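Local coordinates for extracellular solute-binding protein (Bordetella parapertussis, PDB 3PU5), which probably binds a small solute outside the cytoplasm, perhaps a polyamine as in related periplasmic binding proteins, for delivery to a membrane transporter, at residues Tyr286-Lys289 against Leu290-Leu294. Sequence-based numbering, arbitrary orientation.
Sequences YSEK and LKHRL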
ATOM      1  N   TYR A 286       0.763 -14.168 -12.579  1.00 11.48           N
ATOM      2  CA  TYR A 286       0.084 -14.692 -11.395  1.00 12.47           C
ATOM      3  C   TYR A 286      -0.610 -16.021 -11.630  1.00 14.96           C
ATOM      4  O   TYR A 286      -1.006 -16.348 -12.753  1.00 12.23           O
ATOM      5  CB  TYR A 286      -0.936 -13.681 -10.875  1.00 13.23           C
ATOM      6  CG  TYR A 286      -0.307 -12.392 -10.397  1.00 14.05           C
ATOM      7  CD1 TYR A 286       0.244 -12.298  -9.127  1.00 13.76           C
ATOM      8  CD2 TYR A 286      -0.263 -11.271 -11.217  1.00 16.54           C
ATOM      9  CE1 TYR A 286       0.825 -11.129  -8.687  1.00 12.11           C
ATOM     10  CE2 TYR A 286       0.314 -10.094 -10.783  1.00 14.87           C
ATOM     11  CZ  TYR A 286       0.863 -10.039  -9.521  1.00 12.79           C
ATOM     12  OH  TYR A 286       1.428  -8.869  -9.080  1.00 15.03           O
ATOM     13  N   SER A 287      -0.769 -16.769 -10.546  1.00 13.24           N
ATOM     14  CA  SER A 287      -1.547 -17.991 -10.552  1.00 16.03           C
ATOM     15  C   SER A 287      -3.003 -17.655 -10.812  1.00 16.29           C
ATOM     16  O   SER A 287      -3.399 -16.485 -10.855  1.00 13.55           O
ATOM     17  CB  SER A 287      -1.456 -18.669  -9.187  1.00 17.26           C
ATOM     18  OG  SER A 287      -2.326 -18.023  -8.264  1.00 17.12           O
ATOM     19  N   GLU A 288      -3.800 -18.706 -10.941  1.00 17.99           N
ATOM     20  CA  GLU A 288      -5.231 -18.592 -11.185  1.00 19.15           C
ATOM     21  C   GLU A 288      -5.947 -17.899 -10.034  1.00 16.29           C
ATOM     22  O   GLU A 288      -6.997 -17.303 -10.225  1.00 16.52           O
ATOM     23  CB  GLU A 288      -5.838 -19.984 -11.395  1.00 20.08           C
ATOM     24  CG  GLU A 288      -5.446 -20.640 -12.705  1.00 19.69           C
ATOM     25  CD  GLU A 288      -6.176 -20.043 -13.896  1.00 27.67           C
ATOM     26  OE1 GLU A 288      -7.352 -19.641 -13.745  1.00 25.18           O
ATOM     27  OE2 GLU A 288      -5.573 -19.982 -14.991  1.00 26.48           O
ATOM     28  N   LYS A 289      -5.375 -17.982  -8.837  1.00 19.53           N
ATOM     29  CA  LYS A 289      -5.991 -17.383  -7.660  1.00 18.58           C
ATOM     30  C   LYS A 289      -6.089 -15.860  -7.757  1.00 17.68           C
ATOM     31  O   LYS A 289      -6.992 -15.256  -7.175  1.00 16.75           O
ATOM     32  CB  LYS A 289      -5.234 -17.791  -6.392  1.00 20.87           C
ATOM     33  CG  LYS A 289      -6.070 -17.719  -5.141  1.00 26.88           C
ATOM     34  CD  LYS A 289      -5.527 -18.641  -4.053  1.00 35.16           C
ATOM     35  CE  LYS A 289      -4.180 -18.152  -3.531  1.00 36.31           C
ATOM     36  NZ  LYS A 289      -3.708 -18.934  -2.343  1.00 45.53           N
ATOM     37  N   LEU A 290      -5.182 -15.242  -8.509  1.00 12.45           N
ATOM     38  CA  LEU A 290      -5.087 -13.782  -8.521  1.00 13.14           C
ATOM     39  C   LEU A 290      -5.115 -13.156  -9.913  1.00 14.01           C
ATOM     40  O   LEU A 290      -5.475 -11.989 -10.074  1.00 13.42           O
ATOM     41  CB  LEU A 290      -3.810 -13.357  -7.794  1.00 12.27           C
ATOM     42  CG  LEU A 290      -3.869 -13.625  -6.293  1.00 15.66           C
ATOM     43  CD1 LEU A 290      -2.481 -13.567  -5.652  1.00 15.01           C
ATOM     44  CD2 LEU A 290      -4.813 -12.633  -5.646  1.00 12.41           C
ATOM     45  N   LYS A 291      -4.706 -13.945 -10.901  1.00 12.88           N
ATOM     46  CA  LYS A 291      -4.554 -13.512 -12.287  1.00 16.57           C
ATOM     47  C   LYS A 291      -5.745 -12.699 -12.796  1.00 16.86           C
ATOM     48  O   LYS A 291      -5.579 -11.708 -13.516  1.00 14.38           O
ATOM     49  CB  LYS A 291      -4.371 -14.762 -13.151  1.00 17.68           C
ATOM     50  CG  LYS A 291      -4.193 -14.549 -14.625  1.00 23.70           C
ATOM     51  CD  LYS A 291      -4.184 -15.922 -15.308  1.00 26.96           C
ATOM     52  CE  LYS A 291      -3.561 -15.851 -16.692  1.00 34.57           C
ATOM     53  NZ  LYS A 291      -4.236 -14.825 -17.534  1.00 41.39           N
ATOM     54  N   HIS A 292      -6.944 -13.120 -12.415  1.00 13.05           N
ATOM     55  CA  HIS A 292      -8.153 -12.528 -12.967  1.00 16.70           C
ATOM     56  C   HIS A 292      -8.716 -11.351 -12.163  1.00 17.63           C
ATOM     57  O   HIS A 292      -9.624 -10.659 -12.633  1.00 19.78           O
ATOM     58  CB  HIS A 292      -9.225 -13.610 -13.167  1.00 19.29           C
ATOM     59  CG  HIS A 292      -8.747 -14.787 -13.964  1.00 21.26           C
ATOM     60  ND1 HIS A 292      -8.379 -14.687 -15.292  1.00 22.46           N
ATOM     61  CD2 HIS A 292      -8.556 -16.082 -13.619  1.00 23.75           C
ATOM     62  CE1 HIS A 292      -7.989 -15.871 -15.729  1.00 23.74           C
ATOM     63  NE2 HIS A 292      -8.086 -16.736 -14.735  1.00 25.19           N
ATOM     64  N   ARG A 293      -8.190 -11.107 -10.969  1.00 13.17           N
ATOM     65  CA  ARG A 293      -8.796 -10.089 -10.107  1.00 14.49           C
ATOM     66  C   ARG A 293      -7.851  -9.019  -9.550  1.00 12.24           C
ATOM     67  O   ARG A 293      -8.271  -7.887  -9.299  1.00 12.39           O
ATOM     68  CB  ARG A 293      -9.629 -10.739  -8.989  1.00 15.21           C
ATOM     69  CG  ARG A 293      -8.926 -11.852  -8.244  1.00 13.45           C
ATOM     70  CD  ARG A 293      -9.894 -12.604  -7.349  1.00 13.68           C
ATOM     71  NE  ARG A 293      -9.210 -13.661  -6.612  1.00 13.86           N
ATOM     72  CZ  ARG A 293      -9.692 -14.272  -5.533  1.00 16.16           C
ATOM     73  NH1 ARG A 293     -10.874 -13.932  -5.043  1.00 13.95           N
ATOM     74  NH2 ARG A 293      -8.980 -15.224  -4.940  1.00 14.40           N
ATOM     75  N   LEU A 294      -6.589  -9.374  -9.345  1.00 11.62           N
ATOM     76  CA  LEU A 294      -5.603  -8.398  -8.924  1.00 11.75           C
ATOM     77  C   LEU A 294      -5.556  -7.260  -9.933  1.00 13.09           C
ATOM     78  O   LEU A 294      -5.481  -7.502 -11.136  1.00 13.63           O
ATOM     79  CB  LEU A 294      -4.232  -9.048  -8.833  1.00 12.60           C
ATOM     80  CG  LEU A 294      -3.215  -8.256  -8.022  1.00 15.48           C
ATOM     81  CD1 LEU A 294      -3.540  -8.417  -6.556  1.00 15.68           C
ATOM     82  CD2 LEU A 294      -1.812  -8.754  -8.326  1.00 17.58           C
TER
HETATM   83  O   HOH W   1      -7.792 -14.725 -10.403  1.00 16.20           O
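Arg293 reaches back four residues to grip the carbonyl oxygen of Lys289, a worked example of how a surface loop can be held by bonds to its own carbonyls. Both donors lie on one edge of the guanidinium, with Lys289 O close to its plane: Arg293 NE approaches Lys289 O at 2.8 Å and Arg293 NH2 approaches Lys289 O at 3.0 Å. With chi1 at 48°, CG sits between the backbone N and the carbonyl carbon, and the chain then runs extended to NE, bringing the edge of the guanidinium to Lys289 O, with NH2 beside Lys289 CG. Salt bridges to Asp222 and Glu221 engage its NH2 and NH1, tying the loop to helix 214-223.

A second polar pair joins Glu288 and His292. His292 NE2 donates to Glu288 OE1 over 3.2 Å; the oxygen lies in the ring plane, yet the nitrogen stands above the carboxylate plane, the two planes being turned 55° apart.

An ST turn opens the stretch, which lies within the loop between helix 265-275 and helix 305-322 in a fold of the periplasmic binding protein class: Ser287 OG accepts from Lys289 N at 3.1 Å. The backbone bonds follow, Ser287 O taking two donors, Leu290 N and Lys291 N, the latter bond being the shorter. A water bridges Glu288 O, to which it donates, and His292 N, from which it accepts.

The apolar contacts centre on Tyr286. Leu294 CD2 lies over one face of its ring as a CH-pi contact, though the exact closeness is doubtful. The phenol oxygen is hydrogen-bonded to Ala279 N, fixing the far end of the ring, while nearer the backbone Tyr286 CB meets Leu290 CB at 4.2 Å.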